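Local coordinates for gentamicin resistance protein (Enterococcus gallinarum, PDB 6CTZ) that probably confers gentamicin and kanamycin resistance by transferring a phosphate from a guanine nucleotide to the 2''-hydroxyl of aminoglycosides, at residues 222-236 with 254-266. The protein carries 2 engineered substitutions. Residues are numbered along the deposited sequence; the frame is centred on the assembly and turned at random.
Sequences DPDYDYVYLLEDCGE and LIRKVSLFVTFDQ. Engineered in segment 254-266: Leu254 (natural residue His). With KAN (kanamycin a), chain E.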
loop_
_atom_site.group_PDB
_atom_site.type_symbol
_atom_site.label_atom_id
_atom_site.label_comp_id
_atom_site.label_asym_id
_atom_site.label_seq_id
_atom_site.Cartn_x
_atom_site.Cartn_y
_atom_site.Cartn_z
ATOM N N ASP A 222 10.000 5.029 7.261
ATOM C CA ASP A 222 10.719 5.931 6.376
ATOM C C ASP A 222 9.742 6.521 5.366
ATOM O O ASP A 222 9.149 5.766 4.587
ATOM C CB ASP A 222 11.795 5.137 5.651
ATOM C CG ASP A 222 12.722 6.002 4.825
ATOM O OD1 ASP A 222 12.368 7.156 4.476
ATOM O OD2 ASP A 222 13.819 5.506 4.508
ATOM N N PRO A 223 9.550 7.846 5.336
ATOM C CA PRO A 223 8.606 8.422 4.363
ATOM C C PRO A 223 8.952 8.098 2.922
ATOM O O PRO A 223 8.059 8.067 2.065
ATOM C CB PRO A 223 8.666 9.927 4.658
ATOM C CG PRO A 223 10.020 10.127 5.314
ATOM C CD PRO A 223 10.217 8.890 6.139
ATOM N N ASP A 224 10.225 7.845 2.615
ATOM C CA ASP A 224 10.575 7.481 1.244
ATOM C C ASP A 224 9.958 6.157 0.816
ATOM O O ASP A 224 9.876 5.884 -0.392
ATOM C CB ASP A 224 12.091 7.432 1.085
ATOM C CG ASP A 224 12.740 8.792 1.248
ATOM O OD1 ASP A 224 12.055 9.814 1.033
ATOM O OD2 ASP A 224 13.946 8.844 1.567
ATOM N N TYR A 225 9.538 5.315 1.766
ATOM C CA TYR A 225 8.896 4.064 1.374
ATOM C C TYR A 225 7.598 4.306 0.607
ATOM O O TYR A 225 7.209 3.476 -0.224
ATOM C CB TYR A 225 8.644 3.143 2.578
ATOM C CG TYR A 225 8.235 1.782 2.095
ATOM C CD1 TYR A 225 9.193 0.872 1.662
ATOM C CD2 TYR A 225 6.886 1.420 1.999
ATOM C CE1 TYR A 225 8.835 -0.370 1.171
ATOM C CE2 TYR A 225 6.517 0.175 1.504
ATOM C CZ TYR A 225 7.500 -0.716 1.099
ATOM O OH TYR A 225 7.154 -1.949 0.598
ATOM N N ASP A 226 6.924 5.434 0.848
ATOM C CA ASP A 226 5.669 5.671 0.137
ATOM C C ASP A 226 5.875 5.994 -1.332
ATOM O O ASP A 226 4.889 6.199 -2.045
ATOM C CB ASP A 226 4.818 6.739 0.834
ATOM C CG ASP A 226 3.835 6.152 1.848
ATOM O OD1 ASP A 226 3.668 4.908 1.926
ATOM O OD2 ASP A 226 3.201 6.963 2.556
ATOM N N TYR A 227 7.118 6.029 -1.817
ATOM C CA TYR A 227 7.352 6.113 -3.248
ATOM C C TYR A 227 7.439 4.754 -3.938
ATOM O O TYR A 227 7.476 4.724 -5.170
ATOM C CB TYR A 227 8.652 6.869 -3.531
ATOM C CG TYR A 227 8.631 8.343 -3.197
ATOM C CD1 TYR A 227 7.851 9.234 -3.930
ATOM C CD2 TYR A 227 9.439 8.856 -2.185
ATOM C CE1 TYR A 227 7.849 10.579 -3.651
ATOM C CE2 TYR A 227 9.449 10.216 -1.899
ATOM C CZ TYR A 227 8.648 11.068 -2.633
ATOM O OH TYR A 227 8.640 12.420 -2.392
ATOM N N VAL A 228 7.473 3.637 -3.195
ATOM C CA VAL A 228 7.857 2.353 -3.795
ATOM C C VAL A 228 6.926 1.946 -4.932
ATOM O O VAL A 228 7.393 1.524 -5.998
ATOM C CB VAL A 228 8.035 1.244 -2.739
ATOM C CG1 VAL A 228 6.736 0.899 -2.036
ATOM C CG2 VAL A 228 8.629 -0.011 -3.387
ATOM N N TYR A 229 5.604 2.048 -4.725
ATOM C CA TYR A 229 4.666 1.642 -5.768
ATOM C C TYR A 229 4.380 2.741 -6.772
ATOM O O TYR A 229 3.956 2.441 -7.895
ATOM C CB TYR A 229 3.379 1.043 -5.177
ATOM C CG TYR A 229 3.699 -0.129 -4.281
ATOM C CD1 TYR A 229 4.293 -1.279 -4.792
ATOM C CD2 TYR A 229 3.437 -0.077 -2.915
ATOM C CE1 TYR A 229 4.631 -2.336 -3.969
ATOM C CE2 TYR A 229 3.769 -1.136 -2.086
ATOM C CZ TYR A 229 4.371 -2.259 -2.619
ATOM O OH TYR A 229 4.702 -3.309 -1.801
ATOM N N LEU A 230 4.639 4.001 -6.423
ATOM C CA LEU A 230 4.692 5.020 -7.463
ATOM C C LEU A 230 5.757 4.656 -8.494
ATOM O O LEU A 230 5.521 4.723 -9.707
ATOM C CB LEU A 230 4.954 6.401 -6.851
ATOM C CG LEU A 230 3.856 6.926 -5.920
ATOM C CD1 LEU A 230 4.141 8.367 -5.514
ATOM C CD2 LEU A 230 2.463 6.780 -6.518
ATOM N N LEU A 231 6.938 4.250 -8.028
ATOM C CA LEU A 231 7.995 3.890 -8.963
ATOM C C LEU A 231 7.651 2.604 -9.709
ATOM O O LEU A 231 7.748 2.541 -10.941
ATOM C CB LEU A 231 9.325 3.762 -8.221
ATOM C CG LEU A 231 10.551 3.487 -9.107
ATOM C CD1 LEU A 231 10.682 4.531 -10.213
ATOM C CD2 LEU A 231 11.834 3.424 -8.282
ATOM N N GLU A 232 7.216 1.579 -8.980
ATOM C CA GLU A 232 6.968 0.275 -9.588
ATOM C C GLU A 232 5.786 0.323 -10.552
ATOM O O GLU A 232 5.843 -0.259 -11.647
ATOM C CB GLU A 232 6.734 -0.748 -8.471
ATOM C CG GLU A 232 6.647 -2.200 -8.873
ATOM C CD GLU A 232 6.491 -3.105 -7.659
ATOM O OE1 GLU A 232 7.362 -3.067 -6.751
ATOM O OE2 GLU A 232 5.486 -3.836 -7.602
ATOM N N ASP A 233 4.707 1.021 -10.170
ATOM C CA ASP A 233 3.437 0.941 -10.884
ATOM C C ASP A 233 3.078 2.185 -11.677
ATOM O O ASP A 233 2.280 2.090 -12.611
ATOM C CB ASP A 233 2.296 0.663 -9.902
ATOM C CG ASP A 233 2.348 -0.720 -9.330
ATOM O OD1 ASP A 233 2.980 -1.611 -9.939
ATOM O OD2 ASP A 233 1.725 -0.920 -8.277
ATOM N N CYS A 234 3.613 3.347 -11.322
ATOM C CA CYS A 234 3.347 4.558 -12.079
ATOM C C CYS A 234 4.524 5.005 -12.931
ATOM O O CYS A 234 4.327 5.809 -13.846
ATOM C CB CYS A 234 2.918 5.700 -11.143
ATOM S SG CYS A 234 1.484 5.291 -10.119
ATOM N N GLY A 235 5.724 4.506 -12.663
ATOM C CA GLY A 235 6.871 4.805 -13.495
ATOM C C GLY A 235 7.738 5.917 -12.922
ATOM O O GLY A 235 7.309 6.730 -12.099
ATOM N N GLU A 236 8.987 5.954 -13.396
ATOM C CA GLU A 236 9.973 6.884 -12.854
ATOM C C GLU A 236 9.631 8.334 -13.169
ATOM O O GLU A 236 9.827 9.219 -12.326
ATOM C CB GLU A 236 11.362 6.533 -13.378
ATOM C CG GLU A 236 12.429 7.464 -12.839
ATOM C CD GLU A 236 13.841 7.059 -13.217
ATOM O OE1 GLU A 236 14.061 5.899 -13.636
ATOM O OE2 GLU A 236 14.735 7.917 -13.087
ATOM N N LEU A 254 17.699 9.698 -4.503
ATOM C CA LEU A 254 16.432 9.246 -3.943
ATOM C C LEU A 254 15.801 8.161 -4.811
ATOM O O LEU A 254 15.251 7.181 -4.289
ATOM C CB LEU A 254 15.486 10.435 -3.751
ATOM C CG LEU A 254 14.111 10.109 -3.160
ATOM C CD1 LEU A 254 14.192 9.377 -1.823
ATOM C CD2 LEU A 254 13.319 11.394 -3.015
ATOM N N ILE A 255 15.872 8.308 -6.140
ATOM C CA ILE A 255 15.337 7.271 -7.020
ATOM C C ILE A 255 16.100 5.967 -6.838
ATOM O O ILE A 255 15.509 4.881 -6.829
ATOM C CB ILE A 255 15.324 7.744 -8.487
ATOM C CG1 ILE A 255 14.196 8.749 -8.721
ATOM C CG2 ILE A 255 15.242 6.562 -9.454
ATOM C CD1 ILE A 255 12.786 8.135 -8.715
ATOM N N ARG A 256 17.428 6.046 -6.691
ATOM C CA ARG A 256 18.199 4.840 -6.404
ATOM C C ARG A 256 17.718 4.178 -5.116
ATOM O O ARG A 256 17.486 2.963 -5.076
ATOM C CB ARG A 256 19.693 5.157 -6.333
ATOM C CG ARG A 256 20.520 3.958 -5.884
ATOM C CD ARG A 256 20.399 2.766 -6.829
ATOM N NE ARG A 256 20.769 3.102 -8.203
ATOM C CZ ARG A 256 22.006 3.061 -8.683
ATOM N NH1 ARG A 256 23.020 2.689 -7.909
ATOM N NH2 ARG A 256 22.221 3.392 -9.947
ATOM N N LYS A 257 17.539 4.971 -4.056
ATOM C CA LYS A 257 17.031 4.422 -2.802
ATOM C C LYS A 257 15.686 3.731 -2.999
ATOM O O LYS A 257 15.480 2.601 -2.540
ATOM C CB LYS A 257 16.886 5.543 -1.780
ATOM C CG LYS A 257 16.436 5.059 -0.418
ATOM C CD LYS A 257 16.244 6.207 0.551
ATOM C CE LYS A 257 15.654 5.726 1.861
ATOM N NZ LYS A 257 15.444 6.843 2.822
ATOM N N VAL A 258 14.752 4.404 -3.677
ATOM C CA VAL A 258 13.440 3.798 -3.878
ATOM C C VAL A 258 13.549 2.555 -4.758
ATOM O O VAL A 258 12.827 1.573 -4.549
ATOM C CB VAL A 258 12.445 4.835 -4.431
ATOM C CG1 VAL A 258 11.073 4.194 -4.644
ATOM C CG2 VAL A 258 12.304 5.985 -3.470
ATOM N N SER A 259 14.467 2.558 -5.732
ATOM C CA SER A 259 14.630 1.384 -6.576
ATOM C C SER A 259 15.126 0.192 -5.769
ATOM O O SER A 259 14.793 -0.955 -6.089
ATOM C CB SER A 259 15.571 1.696 -7.744
ATOM O OG SER A 259 16.933 1.629 -7.354
ATOM N N LEU A 260 15.928 0.440 -4.725
ATOM C CA LEU A 260 16.314 -0.636 -3.819
ATOM C C LEU A 260 15.087 -1.199 -3.101
ATOM O O LEU A 260 14.912 -2.419 -3.017
ATOM C CB LEU A 260 17.374 -0.144 -2.831
ATOM C CG LEU A 260 18.745 0.132 -3.472
ATOM C CD1 LEU A 260 19.593 1.045 -2.578
ATOM C CD2 LEU A 260 19.497 -1.148 -3.792
ATOM N N PHE A 261 14.208 -0.318 -2.598
ATOM C CA PHE A 261 12.941 -0.786 -2.037
ATOM C C PHE A 261 12.158 -1.611 -3.052
ATOM O O PHE A 261 11.496 -2.583 -2.682
ATOM C CB PHE A 261 12.072 0.396 -1.588
ATOM C CG PHE A 261 12.619 1.180 -0.420
ATOM C CD1 PHE A 261 13.506 0.616 0.479
ATOM C CD2 PHE A 261 12.219 2.493 -0.223
ATOM C CE1 PHE A 261 13.989 1.354 1.551
ATOM C CE2 PHE A 261 12.694 3.229 0.834
ATOM C CZ PHE A 261 13.581 2.661 1.726
ATOM N N VAL A 262 12.182 -1.219 -4.332
ATOM C CA VAL A 262 11.470 -1.992 -5.350
ATOM C C VAL A 262 12.054 -3.394 -5.467
ATOM O O VAL A 262 11.312 -4.377 -5.572
ATOM C CB VAL A 262 11.444 -1.257 -6.705
ATOM C CG1 VAL A 262 10.886 -2.160 -7.795
ATOM C CG2 VAL A 262 10.609 0.007 -6.614
ATOM N N THR A 263 13.391 -3.510 -5.475
ATOM C CA THR A 263 14.015 -4.834 -5.462
ATOM C C THR A 263 13.520 -5.651 -4.274
ATOM O O THR A 263 13.140 -6.819 -4.420
ATOM C CB THR A 263 15.543 -4.714 -5.408
ATOM O OG1 THR A 263 16.020 -3.980 -6.546
ATOM C CG2 THR A 263 16.196 -6.119 -5.376
ATOM N N PHE A 264 13.521 -5.048 -3.085
ATOM C CA PHE A 264 13.109 -5.788 -1.900
ATOM C C PHE A 264 11.636 -6.167 -1.977
ATOM O O PHE A 264 11.247 -7.240 -1.499
ATOM C CB PHE A 264 13.417 -4.978 -0.639
ATOM C CG PHE A 264 14.856 -4.525 -0.547
ATOM C CD1 PHE A 264 15.878 -5.263 -1.139
ATOM C CD2 PHE A 264 15.182 -3.352 0.113
ATOM C CE1 PHE A 264 17.200 -4.835 -1.065
ATOM C CE2 PHE A 264 16.496 -2.914 0.180
ATOM C CZ PHE A 264 17.504 -3.662 -0.401
ATOM N N ASP A 265 10.814 -5.320 -2.603
ATOM C CA ASP A 265 9.416 -5.677 -2.821
ATOM C C ASP A 265 9.285 -6.915 -3.702
ATOM O O ASP A 265 8.442 -7.782 -3.440
ATOM C CB ASP A 265 8.652 -4.503 -3.430
ATOM C CG ASP A 265 7.195 -4.832 -3.673
ATOM O OD1 ASP A 265 6.479 -5.118 -2.693
ATOM O OD2 ASP A 265 6.761 -4.820 -4.842
ATOM N N GLN A 266 10.109 -7.036 -4.735
ATOM C CA GLN A 266 10.066 -8.195 -5.599
ATOM C C GLN A 266 10.435 -9.451 -4.806
ATOM O O GLN A 266 9.821 -10.450 -4.977
ATOM C CB GLN A 266 10.912 -8.013 -6.842
ATOM C CG GLN A 266 10.543 -6.867 -7.744
ATOM C CD GLN A 266 9.072 -6.793 -8.108
ATOM O OE1 GLN A 266 8.238 -6.802 -7.272
ATOM N NE2 GLN A 266 8.785 -6.692 -9.310
HETATM C C1 KAN E . 3.320 -7.190 -7.036
HETATM C C2 KAN E . 4.684 -7.379 -7.701
HETATM C C3 KAN E . 4.643 -6.816 -9.106
HETATM C C4 KAN E . 3.550 -7.555 -9.861
HETATM C C5 KAN E . 2.200 -7.398 -9.167
HETATM C C6 KAN E . 1.110 -8.206 -9.864
HETATM C C7 KAN E . 1.040 -3.428 -4.081
HETATM C C8 KAN E . 1.075 -4.921 -3.769
HETATM C C9 KAN E . 2.163 -5.607 -4.602
HETATM C C10 KAN E . 1.974 -5.359 -6.099
HETATM C C11 KAN E . 1.875 -3.858 -6.384
HETATM C C12 KAN E . 0.769 -3.206 -5.563
HETATM C C13 KAN E . 0.960 -6.240 -1.732
HETATM C C14 KAN E . 0.484 -5.976 -0.312
HETATM C C15 KAN E . 1.628 -5.330 0.476
HETATM C C16 KAN E . 2.858 -6.229 0.420
HETATM C C17 KAN E . 3.208 -6.532 -1.024
HETATM C C18 KAN E . 4.352 -7.532 -1.071
HETATM N N1 KAN E . -0.123 -8.047 -9.115
HETATM N N2 KAN E . 1.634 -3.604 -7.801
HETATM N N3 KAN E . 0.016 -2.782 -3.262
HETATM N N4 KAN E . 1.270 -5.073 1.866
HETATM O O5 KAN E . 2.242 -7.764 -7.783
HETATM O O6 KAN E . 5.674 -6.694 -6.928
HETATM O O7 KAN E . 5.900 -7.000 -9.766
HETATM O O8 KAN E . 3.470 -7.032 -11.188
HETATM O O9 KAN E . 3.117 -5.788 -6.843
HETATM O O10 KAN E . 2.107 -7.024 -4.372
HETATM O O11 KAN E . 1.341 -5.018 -2.363
HETATM O O12 KAN E . 2.090 -7.107 -1.681
HETATM O O13 KAN E . -0.678 -5.145 -0.380
HETATM O O14 KAN E . 4.002 -5.603 1.027
HETATM O O15 KAN E . 4.679 -7.809 -2.437
HETATM O O HOH W 1 9.742 -3.044 -0.440
#
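Helix 228-234 packs on segment 254-266 of helix 251-276 at a signed crossing angle of -77°, the axes 9.0 Å apart and Val228 CA and Val258 CA, the nearest CA pair, 5.8 Å apart. Leu231 is a knob in the hole formed by Ile255, Val258, Ser259 and Val262; with CG anti to the backbone N (chi1 -176°), its CD2 methyl comes 3.8 Å from Val258 CG1. Val228 CG2 packs against Phe261 CB and, at an oblique angle, against Val262 CG2, while Tyr225 CD1 lies over one face of the Phe261 ring, near its rim, the two ring planes at 53°. The two helices belong to the helical lobe of the kinase-like APH fold. Ahead of helix 228-234, the loop residue Asp222 and Asp224 of the 3-10 segment both receive the extended Lys257: its NZ meets Asp222 OD2 (2.7 Å) on the syn lone pair and Asp224 OD2 (2.8 Å) on the anti side. Farther along, both helices line the kanamycin site. Tyr229 OH donates to Asp265 OD1 (2.7 Å) from above the carboxylate plane, and kanamycin C7 lies over the centre of the Tyr229 ring. Glu232 OE1 lies 2.7 Å from Asp265 OD2, and Gln266 NE2 donates to kanamycin O7 (2.9 Å).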